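Local coordinates for protein delta-aminolevulinic acid dehydratase (Toxoplasma gondii ME49, PDB 3OBK) that catalyses the condensation of two molecules of 5-aminolevulinic acid into the pyrrole porphobilinogen, an early step of tetrapyrrole biosynthesis, and is organised as an octamer, at residues I156-D159 with L160-Q164; C166-A169 with I170-R174; A338-M341 with V342-M345. One frame throughout, in Å; residues are numbered along the deposited sequence.

Contact 1: residues I156-D159 with L160-Q164; sequences IVND and LTVHQ
The first turn of helix 158-175 opens here, with Val-157 at the N-cap position and Thr-161 reaching back to it. The carbonyl O of Val-157 takes two donors from Thr-161: OG1 at 2.7 Å, and the backbone N at 3.3 Å in a weak bond. A chi1 of -67° lays OG1 beside the backbone N of Thr-161, which brings hydroxyl and amide to the same acceptor; OG1 is also hydrogen-bonded to the backbone N of Val-148. On the flank of the turn, Val-157 CG2 packs alongside Leu-160 CB at 3.8 Å. The next bond runs from Val-162 N to Asn-158 O at 2.9 Å, and Val-162 CG2 sits 3.9 Å from Asn-158 ND2. That ND2 in turn donates to Asp-159 OD1 at 3.1 Å, nearly within its own amide plane and almost straight (N-H...O angle 164°). Asp-159 OD1 is salt-bridged as well to Arg-22 of the second subunit, while Asn-158 OD1 accepts from Asp-187 N and from Arg-24 of that subunit. Asn-158 and Asp-159 together thus join the second subunit to this first turn of a TIM-barrel helix, its Val-157 carbonyl held by both amide and hydroxyl of Thr-161.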
ATOM      1  N   ILE A 156     -32.087  14.169  20.529  1.00 21.89           N
ATOM      2  CA  ILE A 156     -32.481  14.186  19.139  1.00 21.19           C
ATOM      3  C   ILE A 156     -32.622  12.742  18.680  1.00 20.71           C
ATOM      4  O   ILE A 156     -31.639  12.089  18.392  1.00 21.01           O
ATOM      5  CB  ILE A 156     -31.424  14.900  18.264  1.00 20.96           C
ATOM      6  CG1 ILE A 156     -31.389  16.417  18.586  1.00 20.49           C
ATOM      7  CG2 ILE A 156     -31.737  14.669  16.790  1.00 20.21           C
ATOM      8  CD1 ILE A 156     -30.656  16.822  19.873  1.00 19.07           C
ATOM      9  N   VAL A 157     -33.849  12.254  18.595  1.00 20.56           N
ATOM     10  CA  VAL A 157     -34.102  10.830  18.395  1.00 20.08           C
ATOM     11  C   VAL A 157     -33.927  10.450  16.951  1.00 18.79           C
ATOM     12  O   VAL A 157     -34.518  11.057  16.066  1.00 18.61           O
ATOM     13  CB  VAL A 157     -35.514  10.385  18.909  1.00 20.95           C
ATOM     14  CG1 VAL A 157     -35.669  10.743  20.380  1.00 21.09           C
ATOM     15  CG2 VAL A 157     -36.629  10.977  18.092  1.00 20.51           C
ATOM     16  N   ASN A 158     -33.107   9.426  16.736  1.00 17.81           N
ATOM     17  CA  ASN A 158     -32.596   9.122  15.421  1.00 16.64           C
ATOM     18  C   ASN A 158     -33.625   8.644  14.420  1.00 16.25           C
ATOM     19  O   ASN A 158     -33.798   9.249  13.365  1.00 15.58           O
ATOM     20  CB  ASN A 158     -31.506   8.077  15.496  1.00 16.33           C
ATOM     21  CG  ASN A 158     -30.660   8.068  14.252  1.00 16.10           C
ATOM     22  OD1 ASN A 158     -29.742   8.885  14.130  1.00 15.92           O
ATOM     23  ND2 ASN A 158     -30.980   7.178  13.299  1.00 12.75           N
ATOM     24  N   ASP A 159     -34.277   7.545  14.747  1.00 16.08           N
ATOM     25  CA  ASP A 159     -35.055   6.812  13.778  1.00 16.69           C
ATOM     26  C   ASP A 159     -36.354   7.515  13.406  1.00 16.63           C
ATOM     27  O   ASP A 159     -36.808   7.462  12.267  1.00 16.11           O
ATOM     28  CB  ASP A 159     -35.366   5.427  14.341  1.00 17.58           C
ATOM     29  CG  ASP A 159     -34.108   4.603  14.591  1.00 17.84           C
ATOM     30  OD1 ASP A 159     -32.988   5.031  14.217  1.00 14.68           O
ATOM     31  OD2 ASP A 159     -34.270   3.512  15.166  1.00 19.16           O
ATOM     32  N   LEU A 160     -36.949   8.180  14.377  1.00 16.98           N
ATOM     33  CA  LEU A 160     -38.169   8.907  14.147  1.00 17.67           C
ATOM     34  C   LEU A 160     -37.806  10.102  13.264  1.00 16.95           C
ATOM     35  O   LEU A 160     -38.568  10.488  12.364  1.00 16.25           O
ATOM     36  CB  LEU A 160     -38.803   9.313  15.482  1.00 17.93           C
ATOM     37  CG  LEU A 160     -40.102  10.120  15.376  1.00 19.50           C
ATOM     38  CD1 LEU A 160     -41.168   9.333  14.569  1.00 19.31           C
ATOM     39  CD2 LEU A 160     -40.607  10.560  16.771  1.00 18.05           C
ATOM     40  N   THR A 161     -36.611  10.646  13.488  1.00 16.50           N
ATOM     41  CA  THR A 161     -36.123  11.738  12.646  1.00 16.01           C
ATOM     42  C   THR A 161     -35.925  11.267  11.222  1.00 16.28           C
ATOM     43  O   THR A 161     -36.326  11.956  10.303  1.00 16.13           O
ATOM     44  CB  THR A 161     -34.844  12.380  13.198  1.00 15.56           C
ATOM     45  OG1 THR A 161     -35.156  13.046  14.420  1.00 12.87           O
ATOM     46  CG2 THR A 161     -34.260  13.391  12.190  1.00 15.03           C
ATOM     47  N   VAL A 162     -35.377  10.069  11.029  1.00 16.84           N
ATOM     48  CA  VAL A 162     -35.206   9.546   9.673  1.00 17.56           C
ATOM     49  C   VAL A 162     -36.559   9.451   8.942  1.00 18.72           C
ATOM     50  O   VAL A 162     -36.680   9.827   7.773  1.00 18.26           O
ATOM     51  CB  VAL A 162     -34.443   8.189   9.664  1.00 18.07           C
ATOM     52  CG1 VAL A 162     -34.424   7.556   8.256  1.00 16.55           C
ATOM     53  CG2 VAL A 162     -33.014   8.406  10.163  1.00 16.83           C
ATOM     54  N   HIS A 163     -37.588   8.991   9.647  1.00 19.92           N
ATOM     55  CA  HIS A 163     -38.924   8.891   9.048  1.00 20.83           C
ATOM     56  C   HIS A 163     -39.386  10.251   8.493  1.00 20.39           C
ATOM     57  O   HIS A 163     -39.866  10.319   7.355  1.00 20.04           O
ATOM     58  CB  HIS A 163     -39.912   8.349  10.075  1.00 22.12           C
ATOM     59  CG  HIS A 163     -41.244   7.940   9.508  1.00 25.70           C
ATOM     60  ND1 HIS A 163     -41.424   7.550   8.190  1.00 28.09           N
ATOM     61  CD2 HIS A 163     -42.453   7.806  10.110  1.00 27.88           C
ATOM     62  CE1 HIS A 163     -42.691   7.213   8.004  1.00 28.56           C
ATOM     63  NE2 HIS A 163     -43.330   7.345   9.156  1.00 29.63           N
ATOM     64  N   GLN A 164     -39.207  11.315   9.287  1.00 19.59           N
ATOM     65  CA  GLN A 164     -39.504  12.682   8.846  1.00 19.01           C
ATOM     66  C   GLN A 164     -38.674  13.086   7.636  1.00 18.60           C
ATOM     67  O   GLN A 164     -39.193  13.686   6.687  1.00 18.30           O
ATOM     68  CB  GLN A 164     -39.258  13.709   9.958  1.00 18.74           C
ATOM     69  CG  GLN A 164     -40.099  13.587  11.236  1.00 19.05           C
ATOM     70  CD  GLN A 164     -41.595  13.559  10.984  1.00 18.78           C
ATOM     71  OE1 GLN A 164     -42.123  12.556  10.556  1.00 18.00           O
ATOM     72  NE2 GLN A 164     -42.277  14.659  11.263  1.00 19.93           N
TER

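Contact 2: residues C166-A169 with I170-R174; sequences CKQA and ITLAR
The carbonyl O of Lys-167 receives the backbone N of Thr-171 at 3.1 Å, with an N-H...O angle of 175°, and the hydroxyl of the same residue comes close as well. This is the i to i+4 ladder in the middle of helix 158-175, one of the helices outside the parallel strands of the TIM barrel. Thr-171 OG1 is 3.1 Å from Lys-167 O and lies within hydrogen-bonding reach of Tyr-109 O too, with one proton to offer between them. The hydroxyl gets there because chi1 of -55° folds it beside its own backbone N.

On the sheet-facing flank, Gln-168 and Leu-172 run side by side, CG to CD1 at 4.1 Å, and Leu-172 CG lies 3.3 Å from Gln-168 O. Leu-172 continues onto Ala-133 and Val-135 of strand 130-135, while Gln-168 OE1 accepts from the backbone N of Ala-136, so the amide end is anchored just after that strand. Helix 189-199 is touched instead by Cys-166, on Ala-192 and Ser-196, by Ala-169, on Ile-193, and by Ala-173, on Leu-197.

Ile-170 CG1 rests 3.5 Å from Cys-166 O, the carbonyl that its own backbone N bonds. Its other branch reaches forward to Arg-174, whose guanidinium is salt-bridged to Glu-200: Ile-170 CG2 stands 3.5 Å above the plane of that group, over its centre.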
ATOM      1  N   CYS A 166     -37.365  11.172   5.394  1.00 18.57           N
ATOM      2  CA  CYS A 166     -37.871  10.436   4.245  1.00 19.36           C
ATOM      3  C   CYS A 166     -39.070  11.149   3.636  1.00 19.41           C
ATOM      4  O   CYS A 166     -39.178  11.250   2.405  1.00 19.64           O
ATOM      5  CB  CYS A 166     -38.214   8.997   4.595  1.00 19.54           C
ATOM      6  SG  CYS A 166     -36.729   7.974   4.924  1.00 21.66           S
ATOM      7  N   LYS A 167     -39.941  11.689   4.474  1.00 19.08           N
ATOM      8  CA  LYS A 167     -41.096  12.396   3.947  1.00 19.92           C
ATOM      9  C   LYS A 167     -40.637  13.658   3.266  1.00 18.87           C
ATOM     10  O   LYS A 167     -41.089  13.956   2.185  1.00 19.05           O
ATOM     11  CB  LYS A 167     -42.105  12.748   5.040  1.00 20.77           C
ATOM     12  CG  LYS A 167     -42.871  11.567   5.617  1.00 23.61           C
ATOM     13  CD  LYS A 167     -43.606  12.069   6.835  1.00 28.57           C
ATOM     14  CE  LYS A 167     -44.516  11.062   7.465  1.00 32.53           C
ATOM     15  NZ  LYS A 167     -45.494  11.810   8.338  1.00 36.71           N
ATOM     16  N   GLN A 168     -39.735  14.385   3.913  1.00 17.85           N
ATOM     17  CA  GLN A 168     -39.160  15.591   3.355  1.00 17.43           C
ATOM     18  C   GLN A 168     -38.502  15.350   2.027  1.00 16.98           C
ATOM     19  O   GLN A 168     -38.747  16.111   1.079  1.00 16.84           O
ATOM     20  CB  GLN A 168     -38.129  16.231   4.280  1.00 17.22           C
ATOM     21  CG  GLN A 168     -37.639  17.596   3.774  1.00 17.22           C
ATOM     22  CD  GLN A 168     -36.603  18.217   4.662  1.00 17.03           C
ATOM     23  OE1 GLN A 168     -35.992  17.536   5.479  1.00 17.29           O
ATOM     24  NE2 GLN A 168     -36.404  19.516   4.520  1.00 15.03           N
ATOM     25  N   ALA A 169     -37.662  14.326   1.948  1.00 16.29           N
ATOM     26  CA  ALA A 169     -36.979  14.033   0.670  1.00 16.26           C
ATOM     27  C   ALA A 169     -37.967  13.704  -0.458  1.00 16.36           C
ATOM     28  O   ALA A 169     -37.725  14.086  -1.594  1.00 15.89           O
ATOM     29  CB  ALA A 169     -35.896  12.900   0.808  1.00 15.18           C
ATOM     30  N   ILE A 170     -39.062  13.005  -0.153  1.00 16.86           N
ATOM     31  CA  ILE A 170     -40.046  12.671  -1.184  1.00 17.80           C
ATOM     32  C   ILE A 170     -40.746  13.968  -1.698  1.00 18.20           C
ATOM     33  O   ILE A 170     -40.810  14.211  -2.896  1.00 18.91           O
ATOM     34  CB  ILE A 170     -41.066  11.577  -0.698  1.00 18.43           C
ATOM     35  CG1 ILE A 170     -40.415  10.175  -0.742  1.00 19.09           C
ATOM     36  CG2 ILE A 170     -42.305  11.557  -1.566  1.00 17.32           C
ATOM     37  CD1 ILE A 170     -41.116   9.091   0.087  1.00 17.47           C
ATOM     38  N   THR A 171     -41.203  14.813  -0.791  1.00 17.70           N
ATOM     39  CA  THR A 171     -41.809  16.069  -1.158  1.00 18.32           C
ATOM     40  C   THR A 171     -40.942  16.923  -2.082  1.00 18.13           C
ATOM     41  O   THR A 171     -41.440  17.501  -3.055  1.00 19.06           O
ATOM     42  CB  THR A 171     -42.153  16.898   0.100  1.00 18.25           C
ATOM     43  OG1 THR A 171     -42.988  16.122   0.972  1.00 18.94           O
ATOM     44  CG2 THR A 171     -42.901  18.127  -0.285  1.00 18.21           C
ATOM     45  N   LEU A 172     -39.650  17.012  -1.783  1.00 17.97           N
ATOM     46  CA  LEU A 172     -38.711  17.825  -2.570  1.00 17.44           C
ATOM     47  C   LEU A 172     -38.412  17.209  -3.936  1.00 18.01           C
ATOM     48  O   LEU A 172     -38.399  17.902  -4.963  1.00 18.00           O
ATOM     49  CB  LEU A 172     -37.424  17.982  -1.785  1.00 16.97           C
ATOM     50  CG  LEU A 172     -37.521  18.783  -0.478  1.00 16.85           C
ATOM     51  CD1 LEU A 172     -36.143  18.800   0.162  1.00 16.10           C
ATOM     52  CD2 LEU A 172     -38.043  20.208  -0.697  1.00 15.56           C
ATOM     53  N   ALA A 173     -38.201  15.895  -3.938  1.00 18.31           N
ATOM     54  CA  ALA A 173     -38.059  15.140  -5.165  1.00 19.11           C
ATOM     55  C   ALA A 173     -39.296  15.368  -6.028  1.00 20.65           C
ATOM     56  O   ALA A 173     -39.186  15.739  -7.209  1.00 20.32           O
ATOM     57  CB  ALA A 173     -37.894  13.664  -4.870  1.00 18.65           C
ATOM     58  N   ARG A 174     -40.475  15.175  -5.435  1.00 21.52           N
ATOM     59  CA  ARG A 174     -41.707  15.308  -6.219  1.00 23.28           C
ATOM     60  C   ARG A 174     -41.859  16.728  -6.771  1.00 22.92           C
ATOM     61  O   ARG A 174     -42.403  16.893  -7.856  1.00 22.88           O
ATOM     62  CB  ARG A 174     -42.960  14.920  -5.415  1.00 23.96           C
ATOM     63  CG  ARG A 174     -43.333  13.461  -5.457  1.00 26.66           C
ATOM     64  CD  ARG A 174     -44.479  13.229  -4.492  1.00 32.02           C
ATOM     65  NE  ARG A 174     -44.826  11.819  -4.266  1.00 35.81           N
ATOM     66  CZ  ARG A 174     -45.512  11.365  -3.203  1.00 39.05           C
ATOM     67  NH1 ARG A 174     -45.914  12.187  -2.227  1.00 39.34           N
ATOM     68  NH2 ARG A 174     -45.784  10.063  -3.094  1.00 40.68           N
TER

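Contact 3: residues A338-M341 with V342-M345; sequences AKWM and VEDM
Four successive i to i+4 bonds make the backbone of this piece of helix 334-346 regular: Val-342 N to Ala-338 O at 2.7 Å, Glu-343 N to Lys-339 O at 2.8 Å, and Asp-344 and Met-345 bonding Trp-340 and Met-341 in the same way. The second is the straightest, with an N-H...O angle of 175°.

Lys-339 and Glu-343 run alongside each other in one direction. The lysine chain is extended, with CG anti to the backbone N (chi1 -171°), so that its methylenes run past the carboxylate: Glu-343 OE2 is 3.3 Å from Lys-339 CE and 3.7 Å from Lys-339 CG. The ammonium itself stays farther off, NZ to OE2 being 4.5 Å, too long for a salt bridge. Glu-343 OE1 approaches the ring of Trp-340 obliquely, 4.4 Å from CD1, while the indole packs on Lys-311 and Val-314 of helix 310-324.

On another flank, Val-342 CG2 meets Ala-338 O at 3.2 Å, the same oxygen that its own amide bonds. Asp-344 turns its carboxylate away from the turn before it and into the C-terminal segment: OD1 accepts from Lys-350 N, and OD2 from Phe-351 N and Thr-352 OG1. Met-341 packs on Cys-355 of the third subunit, and Met-345 on the Met-345 of that same subunit, which places this end of the helix at an interface between chains.

The chemistry therefore differs by flank. At the NZ to OE2 separation of Lys-339 and Glu-343 the opposite charges probably exert no more than a modest attraction, whereas the buried Asp-344 carboxylate is tied by directed bonds that fix the returning chain against the helix.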
ATOM      1  N   ALA A 338     -17.545  33.285 -10.711  1.00 13.21           N
ATOM      2  CA  ALA A 338     -17.849  33.017 -12.110  1.00 13.49           C
ATOM      3  C   ALA A 338     -17.808  34.342 -12.872  1.00 13.78           C
ATOM      4  O   ALA A 338     -17.300  34.422 -13.997  1.00 13.23           O
ATOM      5  CB  ALA A 338     -19.206  32.306 -12.258  1.00 12.79           C
ATOM      6  N   LYS A 339     -18.296  35.391 -12.224  1.00 14.23           N
ATOM      7  CA  LYS A 339     -18.368  36.677 -12.876  1.00 15.50           C
ATOM      8  C   LYS A 339     -16.968  37.163 -13.169  1.00 15.57           C
ATOM      9  O   LYS A 339     -16.688  37.615 -14.267  1.00 16.25           O
ATOM     10  CB  LYS A 339     -19.123  37.673 -12.006  1.00 16.27           C
ATOM     11  CG  LYS A 339     -19.452  38.995 -12.656  1.00 18.37           C
ATOM     12  CD  LYS A 339     -20.291  39.832 -11.689  1.00 21.75           C
ATOM     13  CE  LYS A 339     -20.302  41.303 -12.049  1.00 24.97           C
ATOM     14  NZ  LYS A 339     -20.732  42.082 -10.864  1.00 27.69           N
ATOM     15  N   TRP A 340     -16.083  37.060 -12.190  1.00 15.01           N
ATOM     16  CA  TRP A 340     -14.726  37.479 -12.390  1.00 15.20           C
ATOM     17  C   TRP A 340     -14.105  36.702 -13.522  1.00 15.08           C
ATOM     18  O   TRP A 340     -13.418  37.251 -14.375  1.00 15.94           O
ATOM     19  CB  TRP A 340     -13.916  37.269 -11.130  1.00 15.26           C
ATOM     20  CG  TRP A 340     -14.190  38.262 -10.057  1.00 17.44           C
ATOM     21  CD1 TRP A 340     -14.445  39.600 -10.210  1.00 19.75           C
ATOM     22  CD2 TRP A 340     -14.184  38.013  -8.654  1.00 17.13           C
ATOM     23  NE1 TRP A 340     -14.616  40.185  -8.986  1.00 20.94           N
ATOM     24  CE2 TRP A 340     -14.454  39.232  -8.014  1.00 19.54           C
ATOM     25  CE3 TRP A 340     -13.965  36.880  -7.878  1.00 17.85           C
ATOM     26  CZ2 TRP A 340     -14.519  39.346  -6.635  1.00 21.14           C
ATOM     27  CZ3 TRP A 340     -14.037  36.985  -6.507  1.00 18.63           C
ATOM     28  CH2 TRP A 340     -14.307  38.204  -5.895  1.00 20.27           C
ATOM     29  N   MET A 341     -14.345  35.407 -13.530  1.00 14.80           N
ATOM     30  CA  MET A 341     -13.800  34.570 -14.572  1.00 14.40           C
ATOM     31  C   MET A 341     -14.351  34.984 -15.928  1.00 14.74           C
ATOM     32  O   MET A 341     -13.579  35.104 -16.897  1.00 14.58           O
ATOM     33  CB  MET A 341     -14.089  33.097 -14.282  1.00 13.78           C
ATOM     34  CG  MET A 341     -13.256  32.528 -13.147  1.00 13.76           C
ATOM     35  SD  MET A 341     -13.660  30.826 -12.704  1.00 12.63           S
ATOM     36  CE  MET A 341     -13.066  30.025 -14.156  1.00 13.16           C
ATOM     37  N   VAL A 342     -15.664  35.235 -16.003  1.00 15.11           N
ATOM     38  CA  VAL A 342     -16.282  35.585 -17.296  1.00 15.61           C
ATOM     39  C   VAL A 342     -15.850  36.975 -17.749  1.00 16.77           C
ATOM     40  O   VAL A 342     -15.497  37.159 -18.878  1.00 17.15           O
ATOM     41  CB  VAL A 342     -17.810  35.408 -17.286  1.00 15.88           C
ATOM     42  CG1 VAL A 342     -18.439  35.962 -18.572  1.00 14.31           C
ATOM     43  CG2 VAL A 342     -18.165  33.898 -17.083  1.00 13.03           C
ATOM     44  N   GLU A 343     -15.771  37.934 -16.847  1.00 18.23           N
ATOM     45  CA  GLU A 343     -15.225  39.245 -17.206  1.00 19.51           C
ATOM     46  C   GLU A 343     -13.778  39.212 -17.721  1.00 20.15           C
ATOM     47  O   GLU A 343     -13.433  39.948 -18.644  1.00 20.44           O
ATOM     48  CB  GLU A 343     -15.374  40.228 -16.049  1.00 19.51           C
ATOM     49  CG  GLU A 343     -16.772  40.832 -16.013  1.00 21.23           C
ATOM     50  CD  GLU A 343     -17.182  41.470 -14.671  1.00 24.21           C
ATOM     51  OE1 GLU A 343     -16.364  41.475 -13.686  1.00 24.24           O
ATOM     52  OE2 GLU A 343     -18.360  41.946 -14.628  1.00 24.39           O
ATOM     53  N   ASP A 344     -12.948  38.354 -17.137  1.00 20.64           N
ATOM     54  CA  ASP A 344     -11.547  38.273 -17.528  1.00 20.91           C
ATOM     55  C   ASP A 344     -11.456  37.664 -18.909  1.00 21.57           C
ATOM     56  O   ASP A 344     -10.726  38.150 -19.770  1.00 22.32           O
ATOM     57  CB  ASP A 344     -10.750  37.436 -16.546  1.00 20.27           C
ATOM     58  CG  ASP A 344      -9.298  37.417 -16.887  1.00 20.80           C
ATOM     59  OD1 ASP A 344      -8.641  38.449 -16.704  1.00 22.89           O
ATOM     60  OD2 ASP A 344      -8.794  36.391 -17.363  1.00 21.21           O
ATOM     61  N   MET A 345     -12.250  36.636 -19.147  1.00 21.74           N
ATOM     62  CA  MET A 345     -12.236  35.954 -20.439  1.00 22.52           C
ATOM     63  C   MET A 345     -12.799  36.839 -21.536  1.00 23.59           C
ATOM     64  O   MET A 345     -12.409  36.705 -22.684  1.00 23.79           O
ATOM     65  CB  MET A 345     -13.058  34.674 -20.360  1.00 22.41           C
ATOM     66  CG  MET A 345     -12.758  33.642 -21.405  1.00 24.39           C
ATOM     67  SD  MET A 345     -11.210  32.744 -21.166  1.00 26.93           S
ATOM     68  CE  MET A 345     -10.289  33.427 -22.538  1.00 27.88           C
TER

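How the contacts relate
Contacts 1 and 2 follow one another along helix 158-175, their centres 15 Å apart, and a single residue separates them along the chain. Contact 1 starts the helix beside the second subunit; contact 2 continues it between strand 130-135 and helix 189-199 of the barrel. Contact 3 comes much later, on helix 334-346 near the C-terminus, its centre 44 Å from that of contact 1 and 36 Å from that of contact 2; contacts 1 and 3 are on opposite sides of the chain's centre. Each helix reaches other copies of the protein, consistent with barrel helices serving both the fold and octamer assembly.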